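Local coordinates for protein KLTH0A00704p (Lachancea thermotolerans, PDB 4J2G) that acts in autophagy as a member of the Atg13 family, its N-terminal HORMA domain probably mediating recruitment of PI 3-kinase, at residues L35-S40 / W132-D137; N28-A33 / G255-S260; R169-L174 / R245-I250. The protein carries 1 engineered substitution. One frame throughout, in Å; residues are numbered along the deposited sequence.

Contact 1 (L35-S40 / W132-D137); sequences LLICHS and WLIQMD. Engineered in segment 132-137: Met-136 (natural residue Leu).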
ATOM      1  N   LEU A  35       9.902   3.692   3.754  1.00 44.88           N
ATOM      2  CA  LEU A  35      10.919   2.655   3.796  1.00 46.64           C
ATOM      3  C   LEU A  35      10.369   1.427   4.509  1.00 50.98           C
ATOM      4  O   LEU A  35      10.413   0.330   3.959  1.00 47.57           O
ATOM      5  CB  LEU A  35      12.259   3.147   4.381  1.00 48.93           C
ATOM      6  CG  LEU A  35      13.170   4.012   3.494  1.00 59.13           C
ATOM      7  CD1 LEU A  35      14.341   4.584   4.298  1.00 56.27           C
ATOM      8  CD2 LEU A  35      13.670   3.325   2.206  1.00 49.03           C
ATOM      9  N   LEU A  36       9.784   1.625   5.698  1.00 42.26           N
ATOM     10  CA  LEU A  36       9.111   0.573   6.428  1.00 42.02           C
ATOM     11  C   LEU A  36       8.166  -0.279   5.534  1.00 54.03           C
ATOM     12  O   LEU A  36       8.285  -1.512   5.442  1.00 58.87           O
ATOM     13  CB  LEU A  36       8.265   1.231   7.490  1.00 48.26           C
ATOM     14  CG  LEU A  36       8.057   0.774   8.928  1.00 58.65           C
ATOM     15  CD1 LEU A  36       6.573   0.909   9.293  1.00 54.42           C
ATOM     16  CD2 LEU A  36       8.620  -0.606   9.274  1.00 55.22           C
ATOM     17  N   ILE A  37       7.224   0.396   4.878  1.00 47.35           N
ATOM     18  CA  ILE A  37       6.205  -0.246   4.091  1.00 43.91           C
ATOM     19  C   ILE A  37       6.837  -1.082   2.963  1.00 47.57           C
ATOM     20  O   ILE A  37       6.544  -2.261   2.858  1.00 44.55           O
ATOM     21  CB  ILE A  37       5.225   0.810   3.564  1.00 49.09           C
ATOM     22  CG1 ILE A  37       4.354   1.359   4.701  1.00 38.62           C
ATOM     23  CG2 ILE A  37       4.304   0.257   2.501  1.00 36.90           C
ATOM     24  CD1 ILE A  37       3.524   2.522   4.212  1.00 46.33           C
ATOM     25  N   CYS A  38       7.745  -0.503   2.179  1.00 43.80           N
ATOM     26  CA  CYS A  38       8.499  -1.260   1.149  1.00 56.86           C
ATOM     27  C   CYS A  38       9.404  -2.415   1.653  1.00 57.29           C
ATOM     28  O   CYS A  38       9.438  -3.476   1.045  1.00 53.49           O
ATOM     29  CB  CYS A  38       9.300  -0.294   0.235  1.00 58.07           C
ATOM     30  SG  CYS A  38       8.202   0.854  -0.677  1.00 62.73           S
ATOM     31  N   HIS A  39      10.116  -2.235   2.764  1.00 53.53           N
ATOM     32  CA  HIS A  39      11.037  -3.281   3.215  1.00 60.29           C
ATOM     33  C   HIS A  39      10.288  -4.499   3.805  1.00 64.76           C
ATOM     34  O   HIS A  39      10.842  -5.581   3.933  1.00 62.12           O
ATOM     35  CB  HIS A  39      12.028  -2.722   4.239  1.00 62.84           C
ATOM     36  CG  HIS A  39      13.050  -1.798   3.655  1.00 72.52           C
ATOM     37  ND1 HIS A  39      13.272  -1.681   2.294  1.00 69.13           N
ATOM     38  CD2 HIS A  39      13.943  -0.969   4.254  1.00 77.43           C
ATOM     39  CE1 HIS A  39      14.241  -0.804   2.083  1.00 74.41           C
ATOM     40  NE2 HIS A  39      14.670  -0.361   3.255  1.00 69.45           N
ATOM     41  N   SER A  40       9.024  -4.313   4.160  1.00 57.00           N
ATOM     42  CA  SER A  40       8.218  -5.386   4.702  1.00 58.06           C
ATOM     43  C   SER A  40       7.761  -6.427   3.673  1.00 57.94           C
ATOM     44  O   SER A  40       7.192  -7.426   4.058  1.00 68.45           O
ATOM     45  CB  SER A  40       6.976  -4.802   5.330  1.00 51.49           C
ATOM     46  OG  SER A  40       5.959  -4.513   4.327  1.00 54.97           O
ATOM     47  N   TRP A 132      -1.424   2.438  -0.355  1.00 41.94           N
ATOM     48  CA  TRP A 132      -1.218   3.345   0.809  1.00 43.12           C
ATOM     49  C   TRP A 132      -1.141   4.743   0.258  1.00 44.00           C
ATOM     50  O   TRP A 132      -0.691   4.964  -0.873  1.00 40.75           O
ATOM     51  CB  TRP A 132       0.135   3.047   1.470  1.00 35.60           C
ATOM     52  CG  TRP A 132       0.255   1.714   2.095  1.00 41.33           C
ATOM     53  CD1 TRP A 132       0.539   0.499   1.444  1.00 34.70           C
ATOM     54  CD2 TRP A 132       0.135   1.408   3.474  1.00 36.11           C
ATOM     55  NE1 TRP A 132       0.545  -0.510   2.356  1.00 43.02           N
ATOM     56  CE2 TRP A 132       0.356   0.010   3.612  1.00 34.70           C
ATOM     57  CE3 TRP A 132      -0.146   2.181   4.630  1.00 40.90           C
ATOM     58  CZ2 TRP A 132       0.323  -0.649   4.850  1.00 38.88           C
ATOM     59  CZ3 TRP A 132      -0.184   1.543   5.836  1.00 38.27           C
ATOM     60  CH2 TRP A 132       0.036   0.114   5.950  1.00 36.95           C
ATOM     61  N   LEU A 133      -1.551   5.694   1.061  1.00 44.21           N
ATOM     62  CA  LEU A 133      -1.477   7.100   0.691  1.00 41.96           C
ATOM     63  C   LEU A 133      -1.020   7.814   1.978  1.00 43.57           C
ATOM     64  O   LEU A 133      -1.648   7.649   3.007  1.00 39.42           O
ATOM     65  CB  LEU A 133      -2.878   7.601   0.441  1.00 36.09           C
ATOM     66  CG  LEU A 133      -2.977   9.121   0.239  1.00 42.84           C
ATOM     67  CD1 LEU A 133      -2.161   9.638  -0.966  1.00 39.12           C
ATOM     68  CD2 LEU A 133      -4.410   9.641   0.184  1.00 39.73           C
ATOM     69  N   ILE A 134       0.052   8.581   1.885  1.00 41.81           N
ATOM     70  CA  ILE A 134       0.603   9.396   2.995  1.00 49.19           C
ATOM     71  C   ILE A 134       0.655  10.790   2.388  1.00 50.13           C
ATOM     72  O   ILE A 134       1.041  10.971   1.184  1.00 46.69           O
ATOM     73  CB  ILE A 134       2.023   8.935   3.330  1.00 47.20           C
ATOM     74  CG1 ILE A 134       2.000   7.418   3.638  1.00 46.98           C
ATOM     75  CG2 ILE A 134       2.612   9.753   4.494  1.00 48.48           C
ATOM     76  CD1 ILE A 134       3.360   6.768   3.496  1.00 58.53           C
ATOM     77  N   GLN A 135       0.162  11.738   3.160  1.00 42.45           N
ATOM     78  CA  GLN A 135      -0.200  13.073   2.692  1.00 44.34           C
ATOM     79  C   GLN A 135      -0.123  14.084   3.835  1.00 48.97           C
ATOM     80  O   GLN A 135      -0.372  13.718   5.005  1.00 43.33           O
ATOM     81  CB  GLN A 135      -1.695  13.022   2.526  1.00 56.79           C
ATOM     82  CG  GLN A 135      -2.188  13.314   1.172  1.00 70.09           C
ATOM     83  CD  GLN A 135      -3.682  13.150   1.168  1.00 81.32           C
ATOM     84  OE1 GLN A 135      -4.293  12.718   2.176  1.00 67.46           O
ATOM     85  NE2 GLN A 135      -4.285  13.468   0.032  1.00 68.39           N
HETATM   86  N   MSE A 136       0.132  15.334   3.479  1.00 55.12           N
HETATM   87  CA  MSE A 136       0.004  16.474   4.375  1.00 68.99           C
HETATM   88  C   MSE A 136      -1.233  17.247   3.904  1.00 74.77           C
HETATM   89  O   MSE A 136      -1.314  17.584   2.736  1.00 67.07           O
HETATM   90  CB  MSE A 136       1.309  17.207   4.099  1.00 73.60           C
HETATM   91  CG  MSE A 136       1.687  18.296   5.086  1.00 87.45           C
HETATM   92 SE   MSE A 136       1.880  17.569   6.909  1.00113.09          SE
HETATM   93  CE  MSE A 136       0.826  19.076   7.583  1.00 88.90           C
ATOM     94  N   ASP A 137      -2.208  17.496   4.793  1.00 85.30           N
ATOM     95  CA  ASP A 137      -3.378  18.440   4.560  1.00 98.30           C
ATOM     96  C   ASP A 137      -3.445  19.113   3.193  1.00 96.69           C
ATOM     97  O   ASP A 137      -3.214  20.321   3.069  1.00 80.73           O
ATOM     98  CB  ASP A 137      -3.479  19.533   5.657  1.00 81.38           C
ATOM     99  CG  ASP A 137      -4.611  20.589   5.389  1.00109.01           C
ATOM    100  OD1 ASP A 137      -4.390  21.598   4.660  1.00107.18           O
ATOM    101  OD2 ASP A 137      -5.726  20.439   5.949  1.00116.31           O
TER
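Ile-37, projecting from the last turns of helix 18-39, lays its side chain over one face of the indole of Trp-132 on strand 126-136. Its CB points toward the strand and there splits into two branches that serve different parts of the ring system. The short one, CG2, hangs over the pyrrole side, 3.8 Å from Trp-132 NE1. The longer one leaves with CG1 anti to the carbonyl carbon (chi1 -71°) and continues extended through chi2, which carries CD1 out to the six-membered ring. That methyl sits 3.6 Å from Trp-132 CD2, at the seam of the two rings, and makes a CH-pi contact, 3.9 Å from the six-membered centroid and 23° off its normal. To the side of the indole, the same CD1 meets Ile-134 CD1 more loosely, at 4.3 Å. This is the helix-on-sheet layer of the HORMA domain, in which helix 18-39 packs against the antiparallel sheet beside helix 158-177; Leu-174 of the latter and Val-261 of the next strand also touch the indole. The one polar atom of the ring, NE1, is bonded to Glu-130. Ser-40 OG turns back to donate to the carbonyl O of Ile-37 at 2.8 Å, 21° out of the carbonyl plane.

Contact 2 (N28-A33 / G255-S260); sequences NFFLKA and GSLRIS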
ATOM      1  N   ASN A  28      11.137  13.614   6.799  1.00 47.84           N
ATOM      2  CA  ASN A  28      11.920  12.474   7.230  1.00 57.25           C
ATOM      3  C   ASN A  28      10.981  11.317   7.583  1.00 61.43           C
ATOM      4  O   ASN A  28      11.294  10.142   7.355  1.00 61.90           O
ATOM      5  CB  ASN A  28      12.770  12.808   8.458  1.00 63.66           C
ATOM      6  CG  ASN A  28      14.095  13.481   8.112  1.00 79.00           C
ATOM      7  OD1 ASN A  28      14.580  13.444   6.975  1.00 78.18           O
ATOM      8  ND2 ASN A  28      14.701  14.090   9.119  1.00 89.35           N
ATOM      9  N   PHE A  29       9.827  11.662   8.128  1.00 50.16           N
ATOM     10  CA  PHE A  29       8.863  10.669   8.442  1.00 52.53           C
ATOM     11  C   PHE A  29       8.351   9.991   7.138  1.00 64.68           C
ATOM     12  O   PHE A  29       8.324   8.746   7.022  1.00 56.70           O
ATOM     13  CB  PHE A  29       7.709  11.291   9.147  1.00 51.87           C
ATOM     14  CG  PHE A  29       6.772  10.289   9.621  1.00 60.09           C
ATOM     15  CD1 PHE A  29       7.073   9.541  10.774  1.00 69.79           C
ATOM     16  CD2 PHE A  29       5.642  10.000   8.881  1.00 63.86           C
ATOM     17  CE1 PHE A  29       6.235   8.536  11.197  1.00 64.60           C
ATOM     18  CE2 PHE A  29       4.797   8.984   9.282  1.00 68.00           C
ATOM     19  CZ  PHE A  29       5.098   8.246  10.429  1.00 65.22           C
ATOM     20  N   PHE A  30       7.936  10.814   6.177  1.00 59.02           N
ATOM     21  CA  PHE A  30       7.494  10.315   4.870  1.00 61.07           C
ATOM     22  C   PHE A  30       8.485   9.293   4.353  1.00 57.50           C
ATOM     23  O   PHE A  30       8.086   8.201   3.973  1.00 49.77           O
ATOM     24  CB  PHE A  30       7.442  11.421   3.846  1.00 52.26           C
ATOM     25  CG  PHE A  30       6.135  12.093   3.752  1.00 51.10           C
ATOM     26  CD1 PHE A  30       5.562  12.740   4.863  1.00 46.70           C
ATOM     27  CD2 PHE A  30       5.465  12.094   2.538  1.00 46.53           C
ATOM     28  CE1 PHE A  30       4.330  13.363   4.724  1.00 50.92           C
ATOM     29  CE2 PHE A  30       4.222  12.680   2.405  1.00 43.68           C
ATOM     30  CZ  PHE A  30       3.672  13.361   3.487  1.00 45.47           C
ATOM     31  N   LEU A  31       9.763   9.665   4.370  1.00 51.74           N
ATOM     32  CA  LEU A  31      10.860   8.770   3.985  1.00 53.51           C
ATOM     33  C   LEU A  31      10.928   7.500   4.822  1.00 54.19           C
ATOM     34  O   LEU A  31      10.929   6.426   4.238  1.00 50.65           O
ATOM     35  CB  LEU A  31      12.210   9.462   4.026  1.00 46.96           C
ATOM     36  CG  LEU A  31      12.403  10.663   3.074  1.00 60.19           C
ATOM     37  CD1 LEU A  31      13.769  11.335   3.345  1.00 56.52           C
ATOM     38  CD2 LEU A  31      12.300  10.275   1.621  1.00 47.12           C
ATOM     39  N   LYS A  32      10.945   7.611   6.170  1.00 51.22           N
ATOM     40  CA  LYS A  32      10.945   6.429   7.037  1.00 53.56           C
ATOM     41  C   LYS A  32       9.698   5.538   6.787  1.00 52.70           C
ATOM     42  O   LYS A  32       9.822   4.309   6.675  1.00 49.02           O
ATOM     43  CB  LYS A  32      11.050   6.795   8.549  1.00 56.74           C
ATOM     44  CG  LYS A  32      12.420   7.319   8.989  1.00 73.23           C
ATOM     45  CD  LYS A  32      12.485   7.610  10.491  1.00 84.66           C
ATOM     46  CE  LYS A  32      13.688   8.503  10.820  1.00 90.54           C
ATOM     47  NZ  LYS A  32      13.738   8.908  12.265  1.00 92.88           N
ATOM     48  N   ALA A  33       8.515   6.179   6.735  1.00 50.83           N
ATOM     49  CA  ALA A  33       7.252   5.501   6.527  1.00 47.75           C
ATOM     50  C   ALA A  33       7.238   4.671   5.231  1.00 51.62           C
ATOM     51  O   ALA A  33       6.968   3.430   5.244  1.00 52.43           O
ATOM     52  CB  ALA A  33       6.060   6.473   6.589  1.00 44.88           C
ATOM     53  N   GLY A 255      -0.717  21.840   8.590  1.00 78.05           N
ATOM     54  CA  GLY A 255      -1.818  20.964   8.178  1.00 73.66           C
ATOM     55  C   GLY A 255      -1.850  19.642   8.935  1.00 77.94           C
ATOM     56  O   GLY A 255      -1.218  19.476  10.003  1.00 69.18           O
ATOM     57  N   SER A 256      -2.604  18.689   8.405  1.00 66.73           N
ATOM     58  CA  SER A 256      -2.687  17.402   9.077  1.00 63.19           C
ATOM     59  C   SER A 256      -1.890  16.319   8.362  1.00 55.67           C
ATOM     60  O   SER A 256      -1.904  16.197   7.107  1.00 48.73           O
ATOM     61  CB  SER A 256      -4.127  16.995   9.248  1.00 67.09           C
ATOM     62  OG  SER A 256      -4.714  17.833  10.202  1.00 81.35           O
ATOM     63  N   LEU A 257      -1.155  15.548   9.141  1.00 54.77           N
ATOM     64  CA  LEU A 257      -0.495  14.394   8.520  1.00 60.24           C
ATOM     65  C   LEU A 257      -1.470  13.201   8.504  1.00 60.90           C
ATOM     66  O   LEU A 257      -1.880  12.738   9.547  1.00 56.20           O
ATOM     67  CB  LEU A 257       0.813  14.099   9.226  1.00 63.49           C
ATOM     68  CG  LEU A 257       2.014  13.470   8.481  1.00 76.98           C
ATOM     69  CD1 LEU A 257       2.965  12.974   9.557  1.00 81.48           C
ATOM     70  CD2 LEU A 257       1.736  12.310   7.524  1.00 72.96           C
ATOM     71  N   ARG A 258      -1.876  12.751   7.318  1.00 47.91           N
ATOM     72  CA  ARG A 258      -2.913  11.691   7.192  1.00 48.26           C
ATOM     73  C   ARG A 258      -2.305  10.486   6.446  1.00 52.39           C
ATOM     74  O   ARG A 258      -1.771  10.648   5.329  1.00 50.08           O
ATOM     75  CB  ARG A 258      -4.115  12.179   6.346  1.00 56.01           C
ATOM     76  CG  ARG A 258      -4.919  13.331   6.937  1.00 61.65           C
ATOM     77  CD  ARG A 258      -6.111  13.735   6.093  1.00 61.62           C
ATOM     78  NE  ARG A 258      -6.804  14.951   6.572  1.00 82.54           N
ATOM     79  CZ  ARG A 258      -7.580  15.081   7.667  1.00 78.05           C
ATOM     80  NH1 ARG A 258      -7.827  14.071   8.508  1.00 74.45           N
ATOM     81  NH2 ARG A 258      -8.146  16.257   7.918  1.00 85.29           N
ATOM     82  N   ILE A 259      -2.372   9.309   7.078  1.00 54.91           N
ATOM     83  CA  ILE A 259      -2.009   8.012   6.477  1.00 53.68           C
ATOM     84  C   ILE A 259      -3.235   7.130   6.383  1.00 48.60           C
ATOM     85  O   ILE A 259      -3.932   6.926   7.359  1.00 50.21           O
ATOM     86  CB  ILE A 259      -0.987   7.237   7.345  1.00 47.59           C
ATOM     87  CG1 ILE A 259       0.277   8.085   7.440  1.00 53.27           C
ATOM     88  CG2 ILE A 259      -0.650   5.851   6.670  1.00 43.75           C
ATOM     89  CD1 ILE A 259       1.196   7.719   8.572  1.00 57.36           C
ATOM     90  N   SER A 260      -3.492   6.607   5.221  1.00 44.11           N
ATOM     91  CA  SER A 260      -4.565   5.618   5.045  1.00 47.54           C
ATOM     92  C   SER A 260      -4.115   4.467   4.081  1.00 42.48           C
ATOM     93  O   SER A 260      -3.129   4.610   3.392  1.00 40.58           O
ATOM     94  CB  SER A 260      -5.792   6.306   4.496  1.00 41.34           C
ATOM     95  OG  SER A 260      -5.420   6.821   3.201  1.00 49.26           O
TER
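Phe-29 and Phe-30, consecutive on helix 18-39, reach down to Leu-257 and Ile-259 on strand 255-264; segment 255-260 of that strand runs almost parallel to segment 28-33 (4° between axes that pass 11.6 Å apart). Being neighbours on a helix, the two phenylalanines leave the backbone in different directions, and their torsions decide where the rings come to rest. The CA-CB bond of Phe-29 points at the strand; with CG anti to the backbone N (chi1 -173°) the ring then turns along the helix in its N-to-C direction, to the level of Ile-259. Ile-259 comes head-on from the strand, in the opposite direction, and meets this ring at its edge, CD1 lying in the ring plane 3.9 Å from Phe-29 CE2. The Leu-257 side chain runs at a slant to that of Phe-29, its CD1 4.1 Å from Phe-29 CD2. Phe-30 starts out flanking the strand, yet its first torsion is about -91°, off the staggered position, and this brings the far part of the ring to the second branch of Leu-257, where Phe-30 CE1 stands 4.0 Å from Leu-257 CD2. Leu-257 is therefore forked between the two rings, one methyl for each. Further residues of the HORMA core join in: Trp-77 of helix 70-78 meets the Phe-30 ring with planes about 25° apart, Ile-134 touches both Phe-30 and Leu-257, and Leu-167 of helix 158-177 reaches Phe-29 and Ile-259. All four residues that touch are buried, and every contact between them is carbon against carbon at van der Waals distance. Helix and strand are probably held here by hydrophobic burial and fit of shape, since no polar bond between the two segments sets their register.

Contact 3 (R169-L174 / R245-I250); sequences RYLETL and RKITPI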
ATOM      1  N   ARG A 169       5.355   3.560  15.232  1.00 58.21           N
ATOM      2  CA  ARG A 169       5.327   2.222  15.861  1.00 64.37           C
ATOM      3  C   ARG A 169       3.976   1.619  15.589  1.00 53.05           C
ATOM      4  O   ARG A 169       3.798   0.410  15.470  1.00 60.21           O
ATOM      5  CB  ARG A 169       5.586   2.277  17.379  1.00 62.72           C
ATOM      6  CG  ARG A 169       6.967   2.822  17.765  1.00 80.17           C
ATOM      7  CD  ARG A 169       7.355   2.594  19.235  1.00 89.86           C
ATOM      8  NE  ARG A 169       6.689   3.493  20.194  1.00105.78           N
ATOM      9  CZ  ARG A 169       7.296   4.326  21.062  1.00110.54           C
ATOM     10  NH1 ARG A 169       8.622   4.423  21.135  1.00104.08           N
ATOM     11  NH2 ARG A 169       6.564   5.076  21.883  1.00100.63           N
ATOM     12  N   TYR A 170       3.003   2.503  15.523  1.00 45.89           N
ATOM     13  CA  TYR A 170       1.694   2.079  15.289  1.00 43.22           C
ATOM     14  C   TYR A 170       1.656   1.474  13.807  1.00 45.36           C
ATOM     15  O   TYR A 170       1.169   0.389  13.568  1.00 46.87           O
ATOM     16  CB  TYR A 170       0.741   3.246  15.430  1.00 40.71           C
ATOM     17  CG  TYR A 170      -0.617   2.770  15.015  1.00 48.34           C
ATOM     18  CD1 TYR A 170      -1.330   1.896  15.817  1.00 51.60           C
ATOM     19  CD2 TYR A 170      -1.115   3.036  13.734  1.00 54.44           C
ATOM     20  CE1 TYR A 170      -2.553   1.378  15.398  1.00 50.22           C
ATOM     21  CE2 TYR A 170      -2.342   2.522  13.304  1.00 49.36           C
ATOM     22  CZ  TYR A 170      -3.055   1.699  14.151  1.00 59.44           C
ATOM     23  OH  TYR A 170      -4.300   1.210  13.770  1.00 65.26           O
ATOM     24  N   LEU A 171       2.271   2.194  12.894  1.00 43.93           N
ATOM     25  CA  LEU A 171       2.349   1.854  11.508  1.00 51.15           C
ATOM     26  C   LEU A 171       3.154   0.556  11.366  1.00 57.43           C
ATOM     27  O   LEU A 171       2.790  -0.262  10.541  1.00 47.13           O
ATOM     28  CB  LEU A 171       2.932   3.027  10.730  1.00 44.29           C
ATOM     29  CG  LEU A 171       3.285   2.842   9.259  1.00 58.03           C
ATOM     30  CD1 LEU A 171       1.972   2.724   8.447  1.00 49.60           C
ATOM     31  CD2 LEU A 171       4.054   4.111   8.887  1.00 56.08           C
ATOM     32  N   GLU A 172       4.161   0.330  12.213  1.00 40.97           N
ATOM     33  CA  GLU A 172       4.906  -0.903  12.130  1.00 51.58           C
ATOM     34  C   GLU A 172       3.995  -2.062  12.477  1.00 56.25           C
ATOM     35  O   GLU A 172       4.018  -3.132  11.835  1.00 48.84           O
ATOM     36  CB  GLU A 172       6.038  -0.943  13.115  1.00 49.89           C
ATOM     37  CG  GLU A 172       7.267  -0.247  12.636  1.00 62.04           C
ATOM     38  CD  GLU A 172       8.300  -0.137  13.737  1.00 80.00           C
ATOM     39  OE1 GLU A 172       9.397  -0.717  13.556  1.00 86.94           O
ATOM     40  OE2 GLU A 172       8.010   0.511  14.780  1.00 72.33           O
ATOM     41  N   THR A 173       3.143  -1.832  13.451  1.00 42.01           N
ATOM     42  CA  THR A 173       2.242  -2.888  13.820  1.00 45.29           C
ATOM     43  C   THR A 173       1.158  -3.067  12.781  1.00 48.08           C
ATOM     44  O   THR A 173       0.756  -4.193  12.511  1.00 51.69           O
ATOM     45  CB  THR A 173       1.602  -2.586  15.148  1.00 47.26           C
ATOM     46  OG1 THR A 173       2.669  -2.285  16.068  1.00 63.67           O
ATOM     47  CG2 THR A 173       0.866  -3.783  15.623  1.00 55.60           C
ATOM     48  N   LEU A 174       0.661  -1.978  12.214  1.00 41.33           N
ATOM     49  CA  LEU A 174      -0.427  -2.144  11.309  1.00 48.45           C
ATOM     50  C   LEU A 174       0.069  -2.904  10.080  1.00 44.63           C
ATOM     51  O   LEU A 174      -0.622  -3.768   9.604  1.00 50.99           O
ATOM     52  CB  LEU A 174      -1.029  -0.817  10.928  1.00 46.38           C
ATOM     53  CG  LEU A 174      -2.048  -0.651   9.834  1.00 55.16           C
ATOM     54  CD1 LEU A 174      -2.242   0.813   9.652  1.00 55.14           C
ATOM     55  CD2 LEU A 174      -1.442  -1.084   8.518  1.00 76.19           C
ATOM     56  N   ARG A 245      -8.195   1.316   6.210  1.00 40.51           N
ATOM     57  CA  ARG A 245      -7.777   1.723   7.599  1.00 50.41           C
ATOM     58  C   ARG A 245      -7.191   3.092   7.505  1.00 48.95           C
ATOM     59  O   ARG A 245      -6.533   3.393   6.499  1.00 44.51           O
ATOM     60  CB  ARG A 245      -6.685   0.793   8.243  1.00 42.54           C
ATOM     61  CG  ARG A 245      -7.209  -0.570   8.586  1.00 55.59           C
ATOM     62  CD  ARG A 245      -8.216  -0.474   9.723  1.00 65.26           C
ATOM     63  NE  ARG A 245      -9.456  -1.177   9.353  1.00 88.12           N
ATOM     64  CZ  ARG A 245      -9.705  -2.464   9.607  1.00 92.07           C
ATOM     65  NH1 ARG A 245      -8.805  -3.206  10.257  1.00101.57           N
ATOM     66  NH2 ARG A 245     -10.849  -3.013   9.209  1.00 77.94           N
ATOM     67  N   LYS A 246      -7.369   3.926   8.545  1.00 45.72           N
ATOM     68  CA  LYS A 246      -6.821   5.274   8.505  1.00 47.51           C
ATOM     69  C   LYS A 246      -6.245   5.541   9.878  1.00 54.87           C
ATOM     70  O   LYS A 246      -6.831   5.187  10.860  1.00 54.48           O
ATOM     71  CB  LYS A 246      -7.893   6.290   8.340  1.00 44.98           C
ATOM     72  CG  LYS A 246      -8.666   6.382   7.082  1.00 50.11           C
ATOM     73  CD  LYS A 246      -9.526   7.601   7.341  1.00 49.92           C
ATOM     74  CE  LYS A 246     -10.501   7.905   6.242  1.00 58.39           C
ATOM     75  NZ  LYS A 246     -11.792   7.833   6.945  1.00 68.09           N
ATOM     76  N   ILE A 247      -5.100   6.175   9.932  1.00 48.42           N
ATOM     77  CA  ILE A 247      -4.490   6.543  11.186  1.00 56.97           C
ATOM     78  C   ILE A 247      -5.078   7.902  11.583  1.00 61.41           C
ATOM     79  O   ILE A 247      -5.521   8.682  10.719  1.00 65.45           O
ATOM     80  CB  ILE A 247      -2.961   6.465  11.029  1.00 53.84           C
ATOM     81  CG1 ILE A 247      -2.659   5.162  10.241  1.00 63.06           C
ATOM     82  CG2 ILE A 247      -2.284   6.356  12.365  1.00 54.57           C
ATOM     83  CD1 ILE A 247      -1.285   4.530  10.435  1.00 58.95           C
ATOM     84  N   THR A 248      -5.192   8.126  12.892  1.00 59.94           N
ATOM     85  CA  THR A 248      -5.631   9.416  13.445  1.00 62.30           C
ATOM     86  C   THR A 248      -4.677  10.446  12.901  1.00 57.85           C
ATOM     87  O   THR A 248      -3.469  10.215  12.889  1.00 61.64           O
ATOM     88  CB  THR A 248      -5.497   9.443  14.981  1.00 69.45           C
ATOM     89  OG1 THR A 248      -6.027   8.222  15.530  1.00 70.11           O
ATOM     90  CG2 THR A 248      -6.217  10.673  15.569  1.00 62.93           C
ATOM     91  N   PRO A 249      -5.201  11.566  12.400  1.00 57.41           N
ATOM     92  CA  PRO A 249      -4.230  12.444  11.796  1.00 55.46           C
ATOM     93  C   PRO A 249      -3.353  13.116  12.828  1.00 67.76           C
ATOM     94  O   PRO A 249      -3.726  13.244  14.011  1.00 60.04           O
ATOM     95  CB  PRO A 249      -5.098  13.438  11.040  1.00 62.51           C
ATOM     96  CG  PRO A 249      -6.354  12.661  10.732  1.00 57.00           C
ATOM     97  CD  PRO A 249      -6.575  11.956  12.042  1.00 59.15           C
ATOM     98  N   ILE A 250      -2.154  13.467  12.412  1.00 68.44           N
ATOM     99  CA  ILE A 250      -1.327  14.264  13.271  1.00 79.22           C
ATOM    100  C   ILE A 250      -1.574  15.727  12.933  1.00 74.68           C
ATOM    101  O   ILE A 250      -1.458  16.151  11.770  1.00 64.51           O
ATOM    102  CB  ILE A 250       0.131  13.830  13.225  1.00 74.11           C
ATOM    103  CG1 ILE A 250       0.210  12.447  13.865  1.00 74.46           C
ATOM    104  CG2 ILE A 250       0.992  14.817  13.986  1.00 70.12           C
ATOM    105  CD1 ILE A 250       1.608  11.920  14.053  1.00 79.34           C
TER
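Between segments 169-174 and 245-250 the CA atoms come nearest at Leu-171 and Ile-247, 8.3 Å apart, and stay close at Leu-174 and Arg-245, 9.1 Å apart. Almost everything that passes between them is gathered on Ile-247, which points at the helix and is met by three side chains. Tyr-170 slides alongside it from the opposite direction: with CG anti to the backbone N (chi1 174°), the ring offers its edge, and Ile-247 CD1 lies in the ring plane 3.6 Å from Tyr-170 CD2. Ile-247 CG2 also approaches the CD2-CE2 bond, but from well off the ring plane, 3.8 Å from Tyr-170 CD2. One turn further on, Leu-174 comes across, its CD1 3.9 Å from Ile-247 CD1, while Leu-171 CD1 touches that methyl more distantly at 4.2 Å. Here the helical layer of the HORMA fold covers the outermost strand 242-252 of the five-stranded antiparallel sheet; Ile-247 sits where this strand is interrupted, yet keeps its backbone hydrogen bonding to Ile-259. With an alanine at this position CG1, CG2 and CD1 are gone, which would probably leave the Tyr-170 edge freer to turn and open a gap beside Leu-171 and Leu-174. On the outer side of the helix, Arg-169 O accepts two bonds from Thr-173, one from N and one from OG1 at 3.0 Å.

Overall arrangement
All three contacts pack helices onto one antiparallel sheet through apolar side chains, but at different depths. Contacts 1 and 2 share helix 18-39, are wholly buried, and use the adjacent strands 126-136 and 255-264; contact 3 brings in helix 158-177 and the outermost strand 242-252, and is partly open at Tyr-170. The aromatic geometry also differs: a ring face under an isoleucine in contact 1, two helix-borne rings against a leucine and an isoleucine in contact 2, a tyrosine edge in contact 3. Backbone hydrogen bonding joins strands 126-136, 255-264 and 242-252, while Trp-132 packing on Leu-171 and Leu-174 links contacts 1 and 3.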